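PDB 2QJW: Alpha/beta hydrolase from Xanthomonas campestris pv. campestris, which probably acts as a hydrolase of the alpha/beta superfamily, though its substrate and the reaction it performs are not established. Local coordinates for residues Arg4-Leu9 / Arg68-Lys73; Glu27-Glu30 / Thr35-Arg38; Ile87-Ser92 / Arg98-Met103. One frame throughout, in Å; residues are numbered along the deposited sequence.

All three contacts pack a helix against the same parallel sheet, but at different depths. The centre of contact 3 lies about 5 Å from the centre of the chain, all its touching residues are buried, and its cross-contact touches are mostly aliphatic. The centres of contacts 1 and 2 sit farther out, about 14 and 13 Å from the chain's centre. Contact 1 is a small buried meeting of helix 56-71 with strand 6-10, whereas contact 2 is partly exposed and spends its chemistry on a histidine-carboxylate bond. Their strands are sheet neighbours, joined where H6 ND1 lies 2.7 Å from T35 OG1. Helices 56-71 and 83-92 cover one face of the sheet; helices 20-31 and 162-174 cover the other.

Contact 1: residues Arg4-Leu9 / Arg68-Lys73; sequences RGHCIL and RAATEK
H6 and I8, alternate residues of strand 6-10, both reach the methyl of A70 in the last turn of helix 56-71. The H6 side chain can be followed outward. Its CB leaves the strand toward the helix, and chi1 of -171° sets CG anti to the backbone N and beside the carbonyl carbon. From CG the ring divides its work between two directions. CD2 meets A70 CB at 3.7 Å, the methyl approaching the ring obliquely. ND1 instead pairs with T35 OG1, and NE2 at the far end with E37 OE2. Both ring nitrogens are therefore satisfied by the neighbouring strand 35-37, and two bonds at separate corners fix the rotation of the ring that presents its carbon to the helix.

I8 supplies the second touch through the end of its longer branch. With chi2 at 167° the chain runs extended, and CD1 comes within 4.1 Å of A70 CB. The same side chain also packs on L63, I66 and A67, one to two turns earlier in this helix, so A70 marks the end of a longer apolar seam; V76 touches A70 as well. Just past A70 the helix stops, with K73 N still bonded to A70 O at 3.0 Å. CA atoms of H6 and A70 are 7.1 Å apart, and 94 Å² is buried between the two segments, 51 Å² of it on A70. This is helix-on-sheet packing beside the edge strand 35-37 of the parallel sheet of an alpha/beta hydrolase fold, joining helix 56-71 to strand 6-10.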
loop_
_atom_site.group_PDB
_atom_site.type_symbol
_atom_site.label_atom_id
_atom_site.label_comp_id
_atom_site.label_asym_id
_atom_site.label_seq_id
_atom_site.Cartn_x
_atom_site.Cartn_y
_atom_site.Cartn_z
ATOM N N ARG A 4 -0.105 -9.252 -24.103
ATOM C CA ARG A 4 -0.884 -9.210 -22.869
ATOM C C ARG A 4 -1.617 -7.862 -22.713
ATOM O O ARG A 4 -2.621 -7.779 -22.013
ATOM C CB ARG A 4 -0.001 -9.434 -21.677
ATOM C CG ARG A 4 1.087 -8.422 -21.413
ATOM C CD ARG A 4 2.106 -8.945 -20.453
ATOM N NE ARG A 4 3.092 -9.774 -21.199
ATOM C CZ ARG A 4 3.962 -10.596 -20.646
ATOM N NH1 ARG A 4 4.016 -10.740 -19.347
ATOM N NH2 ARG A 4 4.853 -11.242 -21.446
ATOM N N GLY A 5 -1.064 -6.808 -23.277
ATOM C CA GLY A 5 -1.794 -5.531 -23.292
ATOM C C GLY A 5 -0.925 -4.329 -23.322
ATOM O O GLY A 5 0.282 -4.455 -23.389
ATOM N N HIS A 6 -1.601 -3.181 -23.241
ATOM C CA HIS A 6 -1.002 -1.868 -23.412
ATOM C C HIS A 6 -1.318 -0.939 -22.246
ATOM O O HIS A 6 -2.459 -0.884 -21.796
ATOM C CB HIS A 6 -1.623 -1.256 -24.636
ATOM C CG HIS A 6 -1.001 0.016 -25.102
ATOM N ND1 HIS A 6 0.300 0.082 -25.547
ATOM C CD2 HIS A 6 -1.517 1.269 -25.223
ATOM C CE1 HIS A 6 0.543 1.314 -25.948
ATOM N NE2 HIS A 6 -0.541 2.051 -25.762
ATOM N N CYS A 7 -0.297 -0.211 -21.796
ATOM C CA CYS A 7 -0.455 0.795 -20.721
ATOM C C CYS A 7 -0.363 2.208 -21.285
ATOM O O CYS A 7 0.527 2.501 -22.076
ATOM C CB CYS A 7 0.626 0.639 -19.683
ATOM S SG CYS A 7 0.604 -0.891 -18.791
ATOM N N ILE A 8 -1.347 3.041 -20.947
ATOM C CA ILE A 8 -1.313 4.468 -21.319
ATOM C C ILE A 8 -1.062 5.221 -20.043
ATOM O O ILE A 8 -1.823 5.093 -19.107
ATOM C CB ILE A 8 -2.569 4.928 -22.017
ATOM C CG1 ILE A 8 -2.874 4.084 -23.261
ATOM C CG2 ILE A 8 -2.393 6.453 -22.354
ATOM C CD1 ILE A 8 -4.196 4.214 -23.884
ATOM N N LEU A 9 0.055 5.954 -19.965
ATOM C CA LEU A 9 0.565 6.601 -18.746
ATOM C C LEU A 9 0.448 8.107 -18.919
ATOM O O LEU A 9 1.126 8.665 -19.792
ATOM C CB LEU A 9 2.020 6.213 -18.555
ATOM C CG LEU A 9 2.253 4.703 -18.724
ATOM C CD1 LEU A 9 3.723 4.460 -18.772
ATOM C CD2 LEU A 9 1.529 3.890 -17.623
ATOM N N ARG A 68 -9.269 4.360 -26.749
ATOM C CA ARG A 68 -10.190 3.660 -27.640
ATOM C C ARG A 68 -9.404 2.921 -28.701
ATOM O O ARG A 68 -9.638 1.713 -28.910
ATOM C CB ARG A 68 -11.168 4.712 -28.219
ATOM C CG ARG A 68 -12.151 4.306 -29.268
ATOM C CD ARG A 68 -13.132 3.343 -28.789
ATOM N NE ARG A 68 -14.030 3.823 -27.725
ATOM C CZ ARG A 68 -14.916 3.027 -27.129
ATOM N NH1 ARG A 68 -15.008 1.734 -27.480
ATOM N NH2 ARG A 68 -15.684 3.506 -26.163
ATOM N N ALA A 69 -8.449 3.603 -29.337
ATOM C CA ALA A 69 -7.619 2.964 -30.345
ATOM C C ALA A 69 -6.918 1.723 -29.803
ATOM O O ALA A 69 -6.810 0.671 -30.455
ATOM C CB ALA A 69 -6.564 3.981 -30.897
ATOM N N ALA A 70 -6.393 1.851 -28.593
ATOM C CA ALA A 70 -5.698 0.782 -27.975
ATOM C C ALA A 70 -6.611 -0.413 -27.666
ATOM O O ALA A 70 -6.200 -1.556 -27.793
ATOM C CB ALA A 70 -4.955 1.269 -26.653
ATOM N N THR A 71 -7.835 -0.135 -27.255
ATOM C CA THR A 71 -8.769 -1.227 -26.901
ATOM C C THR A 71 -9.183 -1.967 -28.160
ATOM O O THR A 71 -9.670 -3.072 -28.036
ATOM C CB THR A 71 -10.021 -0.794 -26.138
ATOM O OG1 THR A 71 -10.781 0.090 -26.963
ATOM C CG2 THR A 71 -9.598 -0.173 -24.758
ATOM N N GLU A 72 -8.958 -1.402 -29.349
ATOM C CA GLU A 72 -9.269 -2.127 -30.610
ATOM C C GLU A 72 -8.153 -3.075 -30.988
ATOM O O GLU A 72 -8.238 -3.777 -32.018
ATOM C CB GLU A 72 -9.618 -1.114 -31.736
ATOM C CG GLU A 72 -10.870 -0.361 -31.391
ATOM C CD GLU A 72 -11.191 0.845 -32.208
ATOM O OE1 GLU A 72 -10.523 1.051 -33.235
ATOM O OE2 GLU A 72 -12.160 1.564 -31.802
ATOM N N LYS A 73 -7.099 -3.162 -30.191
ATOM C CA LYS A 73 -5.980 -4.055 -30.361
ATOM C C LYS A 73 -5.833 -5.048 -29.204
ATOM O O LYS A 73 -5.249 -6.118 -29.383
ATOM C CB LYS A 73 -4.672 -3.249 -30.500
ATOM C CG LYS A 73 -4.604 -2.348 -31.747
ATOM C CD LYS A 73 -3.206 -1.769 -31.970
#

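Contact 2: residues Glu27-Glu30 / Thr35-Arg38; sequences EVAE and THER
Within the beta-alpha-beta unit of strand 6-10, helix 20-31 and strand 35-37, E30 and A29 near the end of the helix meet H36 on the next, parallel strand. The polar part is one histidine-carboxylate hydrogen bond: H36 NE2 donates to E30 OE1 over 2.8 Å, nearly straight at 165° at the hydrogen. OE1 lies close to the ring plane but receives the N-H on its anti lone pair, the one turned away from the other oxygen, and the carboxylate stands 86° to the imidazole. E30 attains this by bending at chi2, 67°, which turns its carboxylate toward the NE2 edge of the H36 ring. A negative charge at this distance would probably favour a protonated ring, although E30 is exposed and solvent would weaken the effect.

Beside the bond lies apolar packing. The H36 ring rises toward the helix, while T35 and E37 turn to the other face of the sheet. A26 of the same helix also touches H36. The methyl carbon A29 CB meets H36 CB at 3.9 Å and, obliquely to the ring, H36 CD2 at an equal 3.9 Å.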
loop_
_atom_site.group_PDB
_atom_site.type_symbol
_atom_site.label_atom_id
_atom_site.label_comp_id
_atom_site.label_asym_id
_atom_site.label_seq_id
_atom_site.Cartn_x
_atom_site.Cartn_y
_atom_site.Cartn_z
ATOM N N GLU A 27 8.968 2.201 -17.557
ATOM C CA GLU A 27 10.000 1.195 -17.343
ATOM C C GLU A 27 9.365 -0.037 -16.700
ATOM O O GLU A 27 9.721 -1.154 -17.045
ATOM C CB GLU A 27 11.128 1.781 -16.495
ATOM C CG GLU A 27 12.206 0.761 -16.127
ATOM N N VAL A 28 8.393 0.117 -15.799
ATOM C CA VAL A 28 7.732 -1.046 -15.210
ATOM C C VAL A 28 6.972 -1.769 -16.269
ATOM O O VAL A 28 7.079 -3.009 -16.378
ATOM C CB VAL A 28 6.782 -0.615 -14.074
ATOM C CG1 VAL A 28 5.912 -1.725 -13.621
ATOM C CG2 VAL A 28 7.588 -0.130 -12.885
ATOM N N ALA A 29 6.180 -1.070 -17.070
ATOM C CA ALA A 29 5.426 -1.693 -18.147
ATOM C C ALA A 29 6.421 -2.465 -19.035
ATOM O O ALA A 29 6.180 -3.636 -19.338
ATOM C CB ALA A 29 4.654 -0.695 -18.940
ATOM N N GLU A 30 7.517 -1.814 -19.429
ATOM C CA GLU A 30 8.531 -2.503 -20.269
ATOM C C GLU A 30 9.026 -3.783 -19.672
ATOM O O GLU A 30 9.041 -4.820 -20.344
ATOM C CB GLU A 30 9.689 -1.531 -20.478
ATOM C CG GLU A 30 10.785 -2.030 -21.441
ATOM C CD GLU A 30 10.331 -2.156 -22.881
ATOM O OE1 GLU A 30 9.407 -1.474 -23.383
ATOM O OE2 GLU A 30 10.944 -2.973 -23.604
ATOM N N THR A 35 3.110 -3.301 -23.576
ATOM C CA THR A 35 3.504 -2.182 -24.387
ATOM C C THR A 35 3.026 -0.902 -23.627
ATOM O O THR A 35 2.234 -0.978 -22.699
ATOM C CB THR A 35 2.956 -2.216 -25.782
ATOM O OG1 THR A 35 1.535 -2.255 -25.746
ATOM C CG2 THR A 35 3.477 -3.490 -26.525
ATOM N N HIS A 36 3.508 0.245 -24.039
ATOM C CA HIS A 36 3.224 1.483 -23.288
ATOM C C HIS A 36 3.435 2.713 -24.115
ATOM O O HIS A 36 4.192 2.699 -25.098
ATOM C CB HIS A 36 4.075 1.538 -22.040
ATOM C CG HIS A 36 5.518 1.313 -22.304
ATOM N ND1 HIS A 36 6.376 2.345 -22.565
ATOM C CD2 HIS A 36 6.225 0.168 -22.397
ATOM C CE1 HIS A 36 7.580 1.846 -22.798
ATOM N NE2 HIS A 36 7.522 0.525 -22.705
ATOM N N GLU A 37 2.729 3.775 -23.720
ATOM C CA GLU A 37 2.900 5.081 -24.319
ATOM C C GLU A 37 2.604 6.147 -23.276
ATOM O O GLU A 37 1.831 5.934 -22.371
ATOM C CB GLU A 37 2.028 5.308 -25.552
ATOM C CG GLU A 37 0.573 5.446 -25.301
ATOM C CD GLU A 37 -0.273 5.505 -26.559
ATOM O OE1 GLU A 37 -0.233 6.553 -27.253
ATOM O OE2 GLU A 37 -1.033 4.533 -26.834
ATOM N N ARG A 38 3.246 7.313 -23.451
ATOM C CA ARG A 38 3.122 8.469 -22.581
ATOM C C ARG A 38 2.691 9.659 -23.443
ATOM O O ARG A 38 3.562 10.314 -24.068
ATOM C CB ARG A 38 4.454 8.738 -21.922
ATOM C CG ARG A 38 4.762 7.735 -20.816
ATOM C CD ARG A 38 6.246 7.859 -20.420
ATOM N NE ARG A 38 7.060 7.243 -21.418
ATOM C CZ ARG A 38 8.373 7.403 -21.510
ATOM N NH1 ARG A 38 9.041 8.196 -20.669
ATOM N NH2 ARG A 38 9.025 6.770 -22.467
#

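Contact 3: residues Ile87-Ser92 / Arg98-Met103; sequences IAAQVS and RALFLM
S92 OG, which also brushes L100 CD2, is gripped twice: it donates to A89 O at 2.7 Å and is hydrogen-bonded to A118 N outside the helix. The bond to A89 O lies in the carbonyl plane on a lone pair, with a C=O...donor angle of 138°. The hydroxyl thus turns back onto its own helix, here part of the beta-alpha-beta unit of strand 76-81, helix 83-92 and strand 99-103. That crossover probably includes the nucleophile elbow of an alpha/beta hydrolase, since a GxSxG pattern occupies the turn between strand 76-81 and the helix, near the side chain of A88. Helix 87-92 and strand 99-103 run nearly antiparallel, at 159°, and their axes approach to 8.9 Å.

The helix presents two small side chains, A88 and A89, which L100 and L102 meet from the same strand face; F101 between them turns to helix 162-174 instead. L102 touches both at longer range, its CD1 being 4.4 Å from A89 CB. I122 of the neighbouring strand 122-127 also touches both leucines. L100 supplies most of the strand's share, and its distances hold for one of two deposited conformers. There CG is anti to the backbone N, chi1 -172°, and the two methyls spread along the near side of the helix, one to each alanine: CD1 lies 3.8 Å from both A88 C and A88 CB, while CD2 rests 3.9 Å from A89 CA.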
loop_
_atom_site.group_PDB
_atom_site.type_symbol
_atom_site.label_atom_id
_atom_site.label_comp_id
_atom_site.label_asym_id
_atom_site.label_seq_id
_atom_site.Cartn_x
_atom_site.Cartn_y
_atom_site.Cartn_z
ATOM N N ILE A 87 -7.796 12.274 -15.406
ATOM C CA ILE A 87 -8.349 11.948 -16.739
ATOM C C ILE A 87 -8.355 10.432 -17.030
ATOM O O ILE A 87 -9.235 9.925 -17.718
ATOM C CB ILE A 87 -7.673 12.741 -17.877
ATOM C CG1 ILE A 87 -6.183 12.455 -18.002
ATOM C CG2 ILE A 87 -7.958 14.239 -17.686
ATOM C CD1 ILE A 87 -5.577 12.990 -19.303
ATOM N N ALA A 88 -7.401 9.689 -16.461
ATOM C CA ALA A 88 -7.381 8.239 -16.626
ATOM C C ALA A 88 -8.632 7.667 -16.034
ATOM O O ALA A 88 -9.322 6.843 -16.609
ATOM C CB ALA A 88 -6.094 7.650 -15.978
ATOM N N ALA A 89 -8.976 8.108 -14.827
ATOM C CA ALA A 89 -10.174 7.640 -14.184
ATOM C C ALA A 89 -11.443 7.977 -14.970
ATOM O O ALA A 89 -12.249 7.113 -15.205
ATOM C CB ALA A 89 -10.226 8.186 -12.727
ATOM N N GLN A 90 -11.565 9.189 -15.429
ATOM C CA GLN A 90 -12.758 9.595 -16.178
ATOM C C GLN A 90 -12.865 8.789 -17.500
ATOM O O GLN A 90 -13.961 8.322 -17.836
ATOM C CB GLN A 90 -12.794 11.102 -16.461
ATOM C CG GLN A 90 -12.814 11.975 -15.239
ATOM C CD GLN A 90 -14.076 11.817 -14.404
ATOM O OE1 GLN A 90 -15.093 11.295 -14.845
ATOM N NE2 GLN A 90 -14.011 12.282 -13.195
ATOM N N VAL A 91 -11.721 8.576 -18.156
ATOM C CA VAL A 91 -11.714 7.849 -19.421
ATOM C C VAL A 91 -12.089 6.404 -19.220
ATOM O O VAL A 91 -12.717 5.813 -20.099
ATOM C CB VAL A 91 -10.365 8.042 -20.182
ATOM C CG1 VAL A 91 -10.194 7.022 -21.358
ATOM C CG2 VAL A 91 -10.295 9.501 -20.646
ATOM N N SER A 92 -11.787 5.793 -18.054
ATOM C CA SER A 92 -12.171 4.410 -17.834
ATOM C C SER A 92 -13.694 4.188 -17.886
ATOM O O SER A 92 -14.118 3.071 -18.093
ATOM C CB SER A 92 -11.657 3.871 -16.492
ATOM O OG SER A 92 -12.315 4.449 -15.374
ATOM N N ARG A 98 -9.000 -2.366 -18.398
ATOM C CA ARG A 98 -8.634 -3.545 -17.672
ATOM C C ARG A 98 -8.417 -3.280 -16.176
ATOM O O ARG A 98 -8.758 -4.068 -15.323
ATOM C CB ARG A 98 -7.366 -4.204 -18.273
ATOM C CG ARG A 98 -6.959 -5.470 -17.612
ATOM C CD ARG A 98 -7.992 -6.569 -17.688
ATOM N NE ARG A 98 -7.701 -7.721 -16.876
ATOM C CZ ARG A 98 -8.049 -7.923 -15.630
ATOM N NH1 ARG A 98 -8.685 -7.014 -14.910
ATOM N NH2 ARG A 98 -7.717 -9.059 -15.043
ATOM N N ALA A 99 -7.769 -2.148 -15.919
ATOM C CA ALA A 99 -7.369 -1.745 -14.540
ATOM C C ALA A 99 -6.881 -0.317 -14.585
ATOM O O ALA A 99 -6.579 0.214 -15.650
ATOM C CB ALA A 99 -6.253 -2.637 -13.993
ATOM N N LEU A 100 -6.815 0.279 -13.395
ATOM C CA LEU A 100 -6.507 1.689 -13.234
ATOM C C LEU A 100 -5.490 1.912 -12.122
ATOM O O LEU A 100 -5.719 1.470 -10.986
ATOM C CB LEU A 100 -7.800 2.394 -12.884
ATOM C CG LEU A 100 -7.881 3.904 -12.830
ATOM C CD1 LEU A 100 -7.476 4.571 -14.217
ATOM C CD2 LEU A 100 -9.291 4.326 -12.365
ATOM N N PHE A 101 -4.406 2.642 -12.424
ATOM C CA PHE A 101 -3.359 2.948 -11.462
ATOM C C PHE A 101 -3.280 4.460 -11.296
ATOM O O PHE A 101 -2.987 5.182 -12.263
ATOM C CB PHE A 101 -1.991 2.396 -11.849
ATOM C CG PHE A 101 -0.960 2.637 -10.818
ATOM C CD1 PHE A 101 -0.972 1.919 -9.670
ATOM C CD2 PHE A 101 -0.001 3.589 -10.998
ATOM C CE1 PHE A 101 0.018 2.124 -8.704
ATOM C CE2 PHE A 101 0.963 3.822 -10.023
ATOM C CZ PHE A 101 0.972 3.098 -8.869
ATOM N N LEU A 102 -3.555 4.929 -10.092
ATOM C CA LEU A 102 -3.654 6.376 -9.866
ATOM C C LEU A 102 -2.698 6.840 -8.822
ATOM O O LEU A 102 -2.762 6.441 -7.685
ATOM C CB LEU A 102 -5.045 6.704 -9.396
ATOM C CG LEU A 102 -6.252 6.178 -10.171
ATOM C CD1 LEU A 102 -7.634 6.569 -9.567
ATOM C CD2 LEU A 102 -6.184 6.677 -11.619
HETATM N N MSE A 103 -1.773 7.717 -9.204
HETATM C CA MSE A 103 -0.875 8.417 -8.260
HETATM C C MSE A 103 -1.507 9.784 -7.943
HETATM O O MSE A 103 -1.916 10.498 -8.851
HETATM C CB MSE A 103 0.519 8.575 -8.779
HETATM C CG MSE A 103 1.193 7.231 -9.128
HETATM SE SE MSE A 103 2.943 7.354 -9.826
HETATM C CE MSE A 103 2.422 8.012 -11.503
#